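Local coordinates for Thiol:disulfide interchange protein (Klebsiella pneumoniae, PDB 6DXN) that probably acts as a periplasmic thiol:disulfide oxidoreductase of the DsbA type, exchanging disulfide bonds with protein substrates, at residues K4-G9 with A181-F186; F12-S17 with S158-I163; S17-P22 with V144-V149. All coordinates share one frame; numbering follows the deposited sequence.

Contact 1: K4-G9 with A181-F186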
ATOM      1  N   LYS A   4      25.080  -0.556  -1.635  1.00 25.84           N
ATOM      2  CA  LYS A   4      25.155   0.224  -0.404  1.00 25.47           C
ATOM      3  C   LYS A   4      24.890  -0.664   0.816  1.00 23.04           C
ATOM      4  O   LYS A   4      24.089  -1.596   0.759  1.00 26.96           O
ATOM      5  CB  LYS A   4      24.145   1.372  -0.454  1.00 24.96           C
ATOM      6  CG  LYS A   4      24.277   2.278  -1.666  1.00 25.01           C
ATOM      7  CD  LYS A   4      23.244   3.370  -1.707  1.00 24.97           C
ATOM      8  CE  LYS A   4      23.396   4.271  -2.912  1.00 24.42           C
ATOM      9  NZ  LYS A   4      22.413   5.380  -2.884  1.00 23.53           N
ATOM     10  N   ASP A   5      25.561  -0.321   1.919  1.00 22.07           N
ATOM     11  CA  ASP A   5      25.453  -1.015   3.194  1.00 21.36           C
ATOM     12  C   ASP A   5      24.483  -0.246   4.103  1.00 21.34           C
ATOM     13  O   ASP A   5      24.911   0.411   5.064  1.00 22.38           O
ATOM     14  CB  ASP A   5      26.833  -1.155   3.842  1.00 21.03           C
ATOM     15  CG  ASP A   5      26.843  -1.992   5.110  1.00 21.44           C
ATOM     16  OD1 ASP A   5      25.908  -2.803   5.295  1.00 20.86           O
ATOM     17  OD2 ASP A   5      27.782  -1.820   5.907  1.00 23.76           O
ATOM     18  N   TYR A   6      23.182  -0.333   3.785  1.00 19.72           N
ATOM     19  CA  TYR A   6      22.121   0.351   4.555  1.00 17.67           C
ATOM     20  C   TYR A   6      22.265   0.034   6.049  1.00 18.45           C
ATOM     21  O   TYR A   6      22.379  -1.134   6.452  1.00 17.14           O
ATOM     22  CB  TYR A   6      20.742  -0.004   3.996  1.00 16.36           C
ATOM     23  CG  TYR A   6      20.586   0.358   2.542  1.00 15.99           C
ATOM     24  CD1 TYR A   6      20.411   1.675   2.152  1.00 15.59           C
ATOM     25  CD2 TYR A   6      20.631  -0.611   1.551  1.00 15.23           C
ATOM     26  CE1 TYR A   6      20.272   2.020   0.819  1.00 16.07           C
ATOM     27  CE2 TYR A   6      20.499  -0.283   0.212  1.00 15.45           C
ATOM     28  CZ  TYR A   6      20.322   1.038  -0.154  1.00 15.76           C
ATOM     29  OH  TYR A   6      20.188   1.372  -1.464  1.00 16.63           O
ATOM     30  N   GLN A   7      22.226   1.102   6.856  1.00 18.15           N
ATOM     31  CA  GLN A   7      22.477   1.040   8.285  1.00 19.86           C
ATOM     32  C   GLN A   7      21.185   1.121   9.104  1.00 19.87           C
ATOM     33  O   GLN A   7      20.301   1.936   8.814  1.00 16.99           O
ATOM     34  CB  GLN A   7      23.396   2.206   8.655  1.00 22.22           C
ATOM     35  CG  GLN A   7      24.766   2.131   7.992  1.00 21.75           C
ATOM     36  CD  GLN A   7      25.625   1.057   8.609  1.00 23.51           C
ATOM     37  OE1 GLN A   7      25.850   1.043   9.819  1.00 22.78           O
ATOM     38  NE2 GLN A   7      26.139   0.165   7.774  1.00 22.57           N
ATOM     39  N   ALA A   8      21.093   0.250  10.120  1.00 20.41           N
ATOM     40  CA  ALA A   8      19.985   0.277  11.059  1.00 21.62           C
ATOM     41  C   ALA A   8      20.061   1.607  11.819  1.00 23.82           C
ATOM     42  O   ALA A   8      21.150   2.042  12.196  1.00 25.71           O
ATOM     43  CB  ALA A   8      20.055  -0.893  12.004  1.00 22.68           C
ATOM     44  N   GLY A   9      18.901   2.231  12.032  1.00 23.29           N
ATOM     45  CA  GLY A   9      18.800   3.515  12.711  1.00 27.36           C
ATOM     46  C   GLY A   9      18.668   4.651  11.711  1.00 27.66           C
ATOM     47  O   GLY A   9      17.799   5.513  11.854  1.00 33.20           O
ATOM     48  N   ALA A 181      13.968   0.666  -3.721  1.00 14.81           N
ATOM     49  CA  ALA A 181      13.889  -0.735  -4.162  1.00 14.94           C
ATOM     50  C   ALA A 181      15.151  -1.487  -3.721  1.00 15.82           C
ATOM     51  O   ALA A 181      15.089  -2.659  -3.361  1.00 16.27           O
ATOM     52  CB  ALA A 181      13.701  -0.813  -5.652  1.00 13.93           C
ATOM     53  N   ASN A 182      16.294  -0.797  -3.781  1.00 16.83           N
ATOM     54  CA  ASN A 182      17.576  -1.385  -3.360  1.00 17.06           C
ATOM     55  C   ASN A 182      17.517  -1.704  -1.859  1.00 16.26           C
ATOM     56  O   ASN A 182      17.858  -2.818  -1.455  1.00 15.44           O
ATOM     57  CB  ASN A 182      18.757  -0.484  -3.723  1.00 17.69           C
ATOM     58  CG  ASN A 182      19.107  -0.522  -5.196  1.00 18.17           C
ATOM     59  OD1 ASN A 182      18.757  -1.464  -5.904  1.00 19.13           O
ATOM     60  ND2 ASN A 182      19.826   0.482  -5.659  1.00 17.70           N
ATOM     61  N   LEU A 183      17.062  -0.731  -1.055  1.00 15.67           N
ATOM     62  CA  LEU A 183      16.927  -0.906   0.402  1.00 16.45           C
ATOM     63  C   LEU A 183      15.951  -2.051   0.706  1.00 17.57           C
ATOM     64  O   LEU A 183      16.234  -2.891   1.570  1.00 19.91           O
ATOM     65  CB  LEU A 183      16.451   0.397   1.055  1.00 16.37           C
ATOM     66  CG  LEU A 183      16.097   0.302   2.541  1.00 16.67           C
ATOM     67  CD1 LEU A 183      17.271  -0.201   3.364  1.00 17.47           C
ATOM     68  CD2 LEU A 183      15.628   1.643   3.075  1.00 16.41           C
ATOM     69  N   VAL A 184      14.802  -2.074   0.017  1.00 17.31           N
ATOM     70  CA  VAL A 184      13.823  -3.149   0.228  1.00 19.14           C
ATOM     71  C   VAL A 184      14.523  -4.504   0.034  1.00 19.68           C
ATOM     72  O   VAL A 184      14.418  -5.397   0.880  1.00 18.68           O
ATOM     73  CB  VAL A 184      12.584  -3.005  -0.683  1.00 19.38           C
ATOM     74  CG1 VAL A 184      11.831  -4.321  -0.865  1.00 21.30           C
ATOM     75  CG2 VAL A 184      11.635  -1.938  -0.171  1.00 19.73           C
ATOM     76  N   LEU A 185      15.253  -4.641  -1.077  1.00 19.88           N
ATOM     77  CA  LEU A 185      15.929  -5.905  -1.378  1.00 20.00           C
ATOM     78  C   LEU A 185      16.944  -6.249  -0.280  1.00 18.86           C
ATOM     79  O   LEU A 185      17.012  -7.397   0.149  1.00 18.80           O
ATOM     80  CB  LEU A 185      16.599  -5.812  -2.750  1.00 20.98           C
ATOM     81  CG  LEU A 185      15.660  -5.939  -3.946  1.00 22.57           C
ATOM     82  CD1 LEU A 185      16.445  -5.881  -5.245  1.00 24.04           C
ATOM     83  CD2 LEU A 185      14.858  -7.227  -3.869  1.00 23.54           C
ATOM     84  N   PHE A 186      17.708  -5.240   0.150  1.00 18.89           N
ATOM     85  CA  PHE A 186      18.718  -5.371   1.205  1.00 18.92           C
ATOM     86  C   PHE A 186      18.068  -5.927   2.478  1.00 19.68           C
ATOM     87  O   PHE A 186      18.690  -6.679   3.224  1.00 18.00           O
ATOM     88  CB  PHE A 186      19.385  -4.020   1.490  1.00 17.85           C
ATOM     89  CG  PHE A 186      20.313  -4.000   2.682  1.00 19.17           C
ATOM     90  CD1 PHE A 186      19.824  -3.775   3.960  1.00 19.02           C
ATOM     91  CD2 PHE A 186      21.677  -4.200   2.528  1.00 20.32           C
ATOM     92  CE1 PHE A 186      20.673  -3.764   5.056  1.00 20.05           C
ATOM     93  CE2 PHE A 186      22.529  -4.173   3.622  1.00 19.89           C
ATOM     94  CZ  PHE A 186      22.025  -3.958   4.884  1.00 20.84           C
TER
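Tyr6, in the loop that leads into the first strand of this thioredoxin-type fold, packs against Leu183 and Phe186 of helix 173-188. No hydrogen bond crosses between the two segments, and the contact is mostly aromatic and apolar. Leu183 CA lies over one face of the Tyr6 ring, 4.0 Å from its centroid, in a CH-pi contact. Lys4 CB lies toward the rim of the opposite face, so loop and helix each touch one face. Leu183 CD1 meets the root of the ring, 3.5 Å from Tyr6 CG. Phe186 and Tyr6 form a T-shaped pair in which the Tyr6 edge points at the Phe186 face, with planes at 76°. Tyr6 CD2 is 3.6 Å from Phe186 CG. A chi1 of 172° swings the Phe186 ring out from the helix so that one face meets Tyr6 CB. Tyr6 CB makes a second CH-pi contact there, 4.0 Å from the Phe186 centroid. At the far end of the tyrosine, Tyr6 OH touches Asn182 CB at 3.3 Å. The Tyr6 hydroxyl is hydrogen-bonded to Asp179, which also forms a salt bridge with Lys4. The amide oxygen of Asn182 is hydrogen-bonded to Arg52 of helix 45-52. Leu183 also touches Phe12 of strand 12-14 and Ile163 of strand 161-163, so the same turn of the helix meets both the N-terminal loop and the edge of the sheet.

Contact 2: F12-S17 with S158-I163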
ATOM      1  N   PHE A  12      16.542   2.354   8.469  1.00 20.49           N
ATOM      2  CA  PHE A  12      15.424   1.530   8.898  1.00 20.77           C
ATOM      3  C   PHE A  12      15.524   1.255  10.400  1.00 22.73           C
ATOM      4  O   PHE A  12      16.614   1.311  10.978  1.00 23.59           O
ATOM      5  CB  PHE A  12      15.412   0.212   8.117  1.00 19.58           C
ATOM      6  CG  PHE A  12      16.675  -0.599   8.281  1.00 19.10           C
ATOM      7  CD1 PHE A  12      17.747  -0.423   7.421  1.00 18.61           C
ATOM      8  CD2 PHE A  12      16.805  -1.507   9.320  1.00 19.51           C
ATOM      9  CE1 PHE A  12      18.919  -1.147   7.587  1.00 18.63           C
ATOM     10  CE2 PHE A  12      17.979  -2.227   9.488  1.00 18.57           C
ATOM     11  CZ  PHE A  12      19.028  -2.048   8.618  1.00 18.66           C
ATOM     12  N   THR A  13      14.374   0.944  11.007  1.00 24.04           N
ATOM     13  CA  THR A  13      14.278   0.605  12.424  1.00 26.78           C
ATOM     14  C   THR A  13      13.778  -0.841  12.560  1.00 31.98           C
ATOM     15  O   THR A  13      12.936  -1.301  11.778  1.00 32.78           O
ATOM     16  CB  THR A  13      13.393   1.608  13.175  1.00 26.26           C
ATOM     17  OG1 THR A  13      12.121   1.652  12.526  1.00 26.94           O
ATOM     18  CG2 THR A  13      13.984   3.000  13.214  1.00 26.22           C
ATOM     19  N   VAL A  14      14.324  -1.548  13.555  1.00 34.51           N
ATOM     20  CA  VAL A  14      13.960  -2.928  13.839  1.00 39.10           C
ATOM     21  C   VAL A  14      12.738  -2.916  14.766  1.00 40.88           C
ATOM     22  O   VAL A  14      12.867  -2.719  15.969  1.00 45.76           O
ATOM     23  CB  VAL A  14      15.151  -3.696  14.450  1.00 38.95           C
ATOM     24  CG1 VAL A  14      14.768  -5.102  14.890  1.00 39.34           C
ATOM     25  CG2 VAL A  14      16.331  -3.743  13.489  1.00 38.95           C
ATOM     26  N   ILE A  15      11.554  -3.111  14.168  1.00 44.67           N
ATOM     27  CA  ILE A  15      10.262  -3.140  14.860  1.00 43.93           C
ATOM     28  C   ILE A  15      10.063  -4.526  15.491  1.00 44.70           C
ATOM     29  O   ILE A  15      10.746  -5.483  15.132  1.00 42.61           O
ATOM     30  CB  ILE A  15       9.119  -2.809  13.873  1.00 45.23           C
ATOM     31  CG1 ILE A  15       9.328  -1.469  13.160  1.00 47.17           C
ATOM     32  CG2 ILE A  15       7.762  -2.864  14.559  1.00 45.90           C
ATOM     33  CD1 ILE A  15       9.297  -0.263  14.071  1.00 46.85           C
ATOM     34  N   HIS A  16       9.121  -4.603  16.438  1.00 45.82           N
ATOM     35  CA  HIS A  16       8.759  -5.850  17.101  1.00 48.33           C
ATOM     36  C   HIS A  16       7.248  -6.068  16.970  1.00 49.66           C
ATOM     37  O   HIS A  16       6.457  -5.310  17.528  1.00 49.43           O
ATOM     38  CB  HIS A  16       9.177  -5.852  18.575  1.00 48.01           C
ATOM     39  CG  HIS A  16       8.802  -7.111  19.285  1.00 49.45           C
ATOM     40  ND1 HIS A  16       7.587  -7.267  19.926  1.00 50.23           N
ATOM     41  CD2 HIS A  16       9.461  -8.282  19.435  1.00 49.09           C
ATOM     42  CE1 HIS A  16       7.521  -8.473  20.453  1.00 49.52           C
ATOM     43  NE2 HIS A  16       8.659  -9.115  20.166  1.00 48.22           N
ATOM     44  N   SER A  17       6.873  -7.113  16.227  1.00 51.73           N
ATOM     45  CA  SER A  17       5.478  -7.470  16.014  1.00 50.43           C
ATOM     46  C   SER A  17       5.206  -8.841  16.643  1.00 48.49           C
ATOM     47  O   SER A  17       6.135  -9.610  16.897  1.00 43.71           O
ATOM     48  CB  SER A  17       5.136  -7.464  14.546  1.00 52.49           C
ATOM     49  OG  SER A  17       3.776  -7.820  14.342  1.00 53.75           O
ATOM     50  N   SER A 158       9.471  -8.249   6.210  1.00 18.03           N
ATOM     51  CA  SER A 158       9.496  -9.445   7.108  1.00 19.71           C
ATOM     52  C   SER A 158       8.850  -9.140   8.468  1.00 22.71           C
ATOM     53  O   SER A 158       9.119  -9.826   9.467  1.00 24.76           O
ATOM     54  CB  SER A 158      10.904  -9.957   7.277  1.00 18.90           C
ATOM     55  OG  SER A 158      11.423 -10.447   6.047  1.00 18.11           O
ATOM     56  N   GLY A 159       8.017  -8.091   8.491  1.00 20.97           N
ATOM     57  CA  GLY A 159       7.313  -7.647   9.684  1.00 23.67           C
ATOM     58  C   GLY A 159       8.232  -7.213  10.813  1.00 24.32           C
ATOM     59  O   GLY A 159       7.771  -7.086  11.947  1.00 22.00           O
ATOM     60  N   LYS A 160       9.504  -6.919  10.497  1.00 27.05           N
ATOM     61  CA  LYS A 160      10.502  -6.587  11.520  1.00 27.59           C
ATOM     62  C   LYS A 160      11.280  -5.305  11.187  1.00 28.30           C
ATOM     63  O   LYS A 160      11.802  -4.667  12.099  1.00 31.00           O
ATOM     64  CB  LYS A 160      11.484  -7.755  11.651  1.00 30.51           C
ATOM     65  CG  LYS A 160      12.462  -7.666  12.814  1.00 31.55           C
ATOM     66  CD  LYS A 160      13.394  -8.857  12.902  1.00 30.45           C
ATOM     67  CE  LYS A 160      14.272  -8.848  14.135  1.00 31.86           C
ATOM     68  NZ  LYS A 160      13.484  -9.063  15.372  1.00 31.63           N
ATOM     69  N   TYR A 161      11.372  -4.940   9.900  1.00 24.33           N
ATOM     70  CA  TYR A 161      12.144  -3.760   9.502  1.00 22.21           C
ATOM     71  C   TYR A 161      11.238  -2.712   8.837  1.00 21.02           C
ATOM     72  O   TYR A 161      10.678  -2.958   7.770  1.00 18.23           O
ATOM     73  CB  TYR A 161      13.285  -4.185   8.567  1.00 23.14           C
ATOM     74  CG  TYR A 161      14.114  -5.333   9.091  1.00 24.78           C
ATOM     75  CD1 TYR A 161      15.010  -5.154  10.131  1.00 24.53           C
ATOM     76  CD2 TYR A 161      13.989  -6.607   8.559  1.00 24.45           C
ATOM     77  CE1 TYR A 161      15.766  -6.207  10.624  1.00 26.69           C
ATOM     78  CE2 TYR A 161      14.739  -7.668   9.034  1.00 25.70           C
ATOM     79  CZ  TYR A 161      15.628  -7.471  10.074  1.00 27.38           C
ATOM     80  OH  TYR A 161      16.371  -8.517  10.540  1.00 30.32           O
ATOM     81  N   HIS A 162      11.116  -1.549   9.496  1.00 20.54           N
ATOM     82  CA  HIS A 162      10.360  -0.391   9.009  1.00 19.36           C
ATOM     83  C   HIS A 162      11.340   0.604   8.369  1.00 18.58           C
ATOM     84  O   HIS A 162      12.246   1.117   9.031  1.00 18.29           O
ATOM     85  CB  HIS A 162       9.538   0.234  10.144  1.00 19.52           C
ATOM     86  CG  HIS A 162       8.933   1.548   9.788  1.00 17.92           C
ATOM     87  ND1 HIS A 162       9.446   2.745  10.253  1.00 17.54           N
ATOM     88  CD2 HIS A 162       7.899   1.865   8.977  1.00 16.93           C
ATOM     89  CE1 HIS A 162       8.736   3.744   9.764  1.00 16.57           C
ATOM     90  NE2 HIS A 162       7.781   3.228   8.981  1.00 17.48           N
ATOM     91  N   ILE A 163      11.139   0.859   7.072  1.00 16.77           N
ATOM     92  CA  ILE A 163      11.993   1.728   6.264  1.00 16.51           C
ATOM     93  C   ILE A 163      11.831   3.200   6.664  1.00 16.52           C
ATOM     94  O   ILE A 163      10.744   3.642   6.947  1.00 16.31           O
ATOM     95  CB  ILE A 163      11.673   1.513   4.772  1.00 15.29           C
ATOM     96  CG1 ILE A 163      12.231   0.172   4.282  1.00 14.77           C
ATOM     97  CG2 ILE A 163      12.169   2.689   3.934  1.00 14.15           C
ATOM     98  CD1 ILE A 163      11.883  -0.181   2.856  1.00 14.68           C
TER
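Thr13 and His162 pair through their backbones where edge strand 12-14 runs antiparallel to strand 161-163. They form the hydrogen-bonded pair: Thr13 N to His162 O and His162 N to Thr13 O are both 2.9 Å and nearly straight. Phe12 with Ile163 and Val14 with Tyr161 are the non-hydrogen-bonded pairs on either side. Past the strand, Ile15 N gives a more bent bond to Lys160 O at 2.6 Å (134° at the hydrogen). CA-H...O contacts add to the pairing, among them Tyr161 CA to Thr13 O at 3.4 Å.

Side chains alternate between the two faces of the sheet. Phe12, Val14, Tyr161 and Ile163 share one face. Val14 CG2 meets the edge of the Tyr161 ring, 3.8 Å from Tyr161 CE1. Phe12 lies alongside Tyr161 and points the same way, with Phe12 CD2 4.1 Å from Tyr161 CD1. Lys160 CB lies over the rim of one face of the Tyr161 ring, and Lys190 makes a cation-pi contact with that ring. The other face carries Thr13 and His162. Thr13 OG1 lies in the plane of the imidazole, at its ND1 edge. Ile15 CG1 crosses to His162 CB at 3.5 Å; a chi1 of -56° sets this branch beside the backbone N.

The turn ahead of the strand is irregular. Lys160 and Tyr161 both face Val157 in a classic beta bulge. Gly159 has positive phi, which favours glycine at this place in the turn, and Gly159 O touches Ser17 CB at 3.7 Å.

Strand 161-163 also pairs with strand 154-157, where Ile163 and Phe155 share a backbone hydrogen bond. The side chain of Ile163 packs on Met180, Leu183, Val184 and Leu187 of helix 173-188.

Contact 3: S17-P22 with V144-V149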
ATOM      1  N   SER A  17       6.873  -7.113  16.227  1.00 51.73           N
ATOM      2  CA  SER A  17       5.478  -7.470  16.014  1.00 50.43           C
ATOM      3  C   SER A  17       5.206  -8.841  16.643  1.00 48.49           C
ATOM      4  O   SER A  17       6.135  -9.610  16.897  1.00 43.71           O
ATOM      5  CB  SER A  17       5.136  -7.464  14.546  1.00 52.49           C
ATOM      6  OG  SER A  17       3.776  -7.820  14.342  1.00 53.75           O
ATOM      7  N   THR A  18       3.922  -9.117  16.890  1.00 47.41           N
ATOM      8  CA  THR A  18       3.475 -10.383  17.465  1.00 49.12           C
ATOM      9  C   THR A  18       2.841 -11.233  16.354  1.00 47.15           C
ATOM     10  O   THR A  18       2.617 -12.430  16.532  1.00 46.82           O
ATOM     11  CB  THR A  18       2.523 -10.143  18.647  1.00 48.66           C
ATOM     12  OG1 THR A  18       2.313 -11.395  19.298  1.00 49.39           O
ATOM     13  CG2 THR A  18       1.193  -9.538  18.246  1.00 49.57           C
ATOM     14  N   VAL A  19       2.577 -10.589  15.207  1.00 45.87           N
ATOM     15  CA  VAL A  19       1.966 -11.224  14.032  1.00 41.60           C
ATOM     16  C   VAL A  19       2.750 -12.496  13.686  1.00 40.28           C
ATOM     17  O   VAL A  19       3.962 -12.459  13.494  1.00 35.09           O
ATOM     18  CB  VAL A  19       1.909 -10.244  12.842  1.00 41.27           C
ATOM     19  CG1 VAL A  19       1.408 -10.909  11.567  1.00 40.58           C
ATOM     20  CG2 VAL A  19       1.065  -9.021  13.166  1.00 41.83           C
ATOM     21  N   LYS A  20       2.026 -13.614  13.590  1.00 42.68           N
ATOM     22  CA  LYS A  20       2.630 -14.910  13.312  1.00 42.05           C
ATOM     23  C   LYS A  20       3.176 -14.935  11.878  1.00 40.72           C
ATOM     24  O   LYS A  20       4.356 -15.222  11.673  1.00 43.69           O
ATOM     25  CB  LYS A  20       1.607 -16.021  13.564  1.00 43.93           C
ATOM     26  CG  LYS A  20       2.163 -17.442  13.573  1.00 45.42           C
ATOM     27  CD  LYS A  20       1.110 -18.488  13.885  1.00 45.29           C
ATOM     28  CE  LYS A  20       1.656 -19.899  13.969  1.00 44.88           C
ATOM     29  NZ  LYS A  20       2.617 -20.059  15.087  1.00 45.65           N
ATOM     30  N   GLN A  21       2.322 -14.601  10.901  1.00 35.64           N
ATOM     31  CA  GLN A  21       2.713 -14.640   9.487  1.00 34.46           C
ATOM     32  C   GLN A  21       2.545 -13.258   8.860  1.00 32.36           C
ATOM     33  O   GLN A  21       1.561 -12.992   8.175  1.00 29.86           O
ATOM     34  CB  GLN A  21       1.894 -15.699   8.744  1.00 36.14           C
ATOM     35  CG  GLN A  21       2.075 -17.107   9.301  1.00 38.86           C
ATOM     36  CD  GLN A  21       3.493 -17.612   9.189  1.00 40.43           C
ATOM     37  OE1 GLN A  21       4.211 -17.313   8.237  1.00 42.59           O
ATOM     38  NE2 GLN A  21       3.904 -18.414  10.160  1.00 40.72           N
ATOM     39  N   PRO A  22       3.514 -12.339   9.061  1.00 29.34           N
ATOM     40  CA  PRO A  22       3.429 -10.998   8.490  1.00 26.66           C
ATOM     41  C   PRO A  22       3.748 -11.009   7.000  1.00 24.81           C
ATOM     42  O   PRO A  22       4.534 -11.832   6.539  1.00 22.52           O
ATOM     43  CB  PRO A  22       4.516 -10.228   9.254  1.00 27.12           C
ATOM     44  CG  PRO A  22       5.551 -11.284   9.568  1.00 28.51           C
ATOM     45  CD  PRO A  22       4.757 -12.549   9.822  1.00 28.03           C
ATOM     46  N   VAL A 144      -2.609  -2.956  10.792  1.00 16.74           N
ATOM     47  CA  VAL A 144      -2.329  -1.548  11.100  1.00 16.97           C
ATOM     48  C   VAL A 144      -2.156  -1.421  12.621  1.00 17.89           C
ATOM     49  O   VAL A 144      -1.300  -0.668  13.099  1.00 18.77           O
ATOM     50  CB  VAL A 144      -3.412  -0.604  10.536  1.00 17.64           C
ATOM     51  CG1 VAL A 144      -3.379   0.772  11.184  1.00 17.70           C
ATOM     52  CG2 VAL A 144      -3.309  -0.486   9.026  1.00 17.45           C
ATOM     53  N   GLU A 145      -2.958  -2.188  13.371  1.00 18.66           N
ATOM     54  CA  GLU A 145      -2.881  -2.204  14.831  1.00 20.39           C
ATOM     55  C   GLU A 145      -1.633  -2.987  15.280  1.00 20.83           C
ATOM     56  O   GLU A 145      -0.742  -2.425  15.921  1.00 21.03           O
ATOM     57  CB  GLU A 145      -4.195  -2.745  15.408  1.00 23.25           C
ATOM     58  CG  GLU A 145      -4.218  -2.870  16.922  1.00 25.39           C
ATOM     59  CD  GLU A 145      -3.710  -4.188  17.482  1.00 28.64           C
ATOM     60  OE1 GLU A 145      -4.156  -5.253  16.995  1.00 31.46           O
ATOM     61  OE2 GLU A 145      -2.869  -4.151  18.398  1.00 33.44           O
ATOM     62  N   LYS A 146      -1.543  -4.267  14.905  1.00 22.16           N
ATOM     63  CA  LYS A 146      -0.421  -5.129  15.357  1.00 24.26           C
ATOM     64  C   LYS A 146       0.944  -4.520  14.998  1.00 24.26           C
ATOM     65  O   LYS A 146       1.833  -4.460  15.852  1.00 23.04           O
ATOM     66  CB  LYS A 146      -0.572  -6.546  14.795  1.00 26.66           C
ATOM     67  CG  LYS A 146      -1.771  -7.329  15.320  1.00 28.21           C
ATOM     68  CD  LYS A 146      -1.783  -7.496  16.828  1.00 29.09           C
ATOM     69  CE  LYS A 146      -2.885  -8.413  17.318  1.00 30.97           C
ATOM     70  NZ  LYS A 146      -4.227  -7.925  16.914  1.00 31.02           N
HETATM   71  N   MSE A 147       1.105  -4.054  13.752  1.00 25.37           N
HETATM   72  CA  MSE A 147       2.383  -3.471  13.310  1.00 25.18           C
HETATM   73  C   MSE A 147       2.647  -2.075  13.864  1.00 26.21           C
HETATM   74  O   MSE A 147       3.759  -1.560  13.728  1.00 23.87           O
HETATM   75  CB  MSE A 147       2.460  -3.516  11.789  1.00 28.44           C
HETATM   76  CG  MSE A 147       2.300  -4.960  11.314  1.00 32.24           C
HETATM   77 SE   MSE A 147       3.435  -5.328   9.749  1.00 40.20          SE
HETATM   78  CE  MSE A 147       2.129  -6.368   8.729  1.00 36.41           C
ATOM     79  N   LYS A 148       1.620  -1.469  14.480  1.00 23.86           N
ATOM     80  CA  LYS A 148       1.717  -0.158  15.140  1.00 26.79           C
ATOM     81  C   LYS A 148       2.056   0.934  14.113  1.00 26.41           C
ATOM     82  O   LYS A 148       2.952   1.746  14.330  1.00 27.37           O
ATOM     83  CB  LYS A 148       2.754  -0.230  16.271  1.00 27.72           C
ATOM     84  CG  LYS A 148       2.517  -1.348  17.279  1.00 28.71           C
ATOM     85  CD  LYS A 148       3.648  -1.566  18.276  1.00 29.21           C
ATOM     86  CE  LYS A 148       3.861  -0.404  19.224  1.00 29.72           C
ATOM     87  NZ  LYS A 148       4.905  -0.705  20.236  1.00 29.50           N
ATOM     88  N   VAL A 149       1.315   0.948  13.001  1.00 25.27           N
ATOM     89  CA  VAL A 149       1.529   1.924  11.932  1.00 26.59           C
ATOM     90  C   VAL A 149       1.152   3.318  12.457  1.00 27.66           C
ATOM     91  O   VAL A 149       0.154   3.468  13.148  1.00 29.06           O
ATOM     92  CB  VAL A 149       0.725   1.536  10.678  1.00 24.77           C
ATOM     93  CG1 VAL A 149       0.974   2.490   9.522  1.00 25.33           C
ATOM     94  CG2 VAL A 149       1.021   0.103  10.256  1.00 23.20           C
TER
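Val19 and Lys146 make the closest touch where the loop between strands 12-14 and 25-29 packs on the C-terminal end of helix 131-146. Val19 CG2 presses on Lys146 CB at 3.4 Å, tighter than usual for two carbons. Val19 CG2 is also 3.9 Å from Lys146 CG. Farther along the lysine, Thr18 CG2 meets Lys146 CD at 3.9 Å. Met147, a selenomethionine, adds a looser contact, Met147 CG lying 4.4 Å from Ser17 OG.

The next shell sets these groups in place. Ser17 OG accepts a hydrogen bond from Val19 N at 3.1 Å, an ST turn that fixes the loop just where Val19 faces the helix. Bends at chi2 (-58°) and chi4 carry the Lys146 ammonium away from the loop. There Lys146 NZ makes a salt bridge with Glu145 OE1 at 2.7 Å and a hydrogen bond to Asn142. Beyond it the helix closes in a Schellman motif, with Lys148 at positive phi. Met147 packs on Val26 and Phe28 of strand 25-29. Gln21 O is hydrogen-bonded to Arg139 of helix 131-146.

The contact is thus mostly apolar, with no hydrogen bond across it: the lysine offers its methylene chain to the loop, while its charge is probably offset by Glu145 on the helix side.

How the contacts relate
Contact 2 lies between the other two. Its centre is about 12 Å from that of contact 1 and about 10 Å from that of contact 3. Contacts 1 and 3 do not touch; their nearest atoms are about 13 Å apart. Val184 CG2 meets Ile163 CD1 at 3.5 Å, joining contact 1 to contact 2. Gly159 CA meets Pro22 CB at 3.8 Å, joining contact 2 to contact 3, and Ser17 belongs to both. Along the chain the three are nested, with contact 1 outermost. Cys33 and Cys36, the predicted redox-active pair, not disulfide-bonded here, belong to none of them. Contact 3 reaches strand 25-29, which precedes these cysteines in the chain.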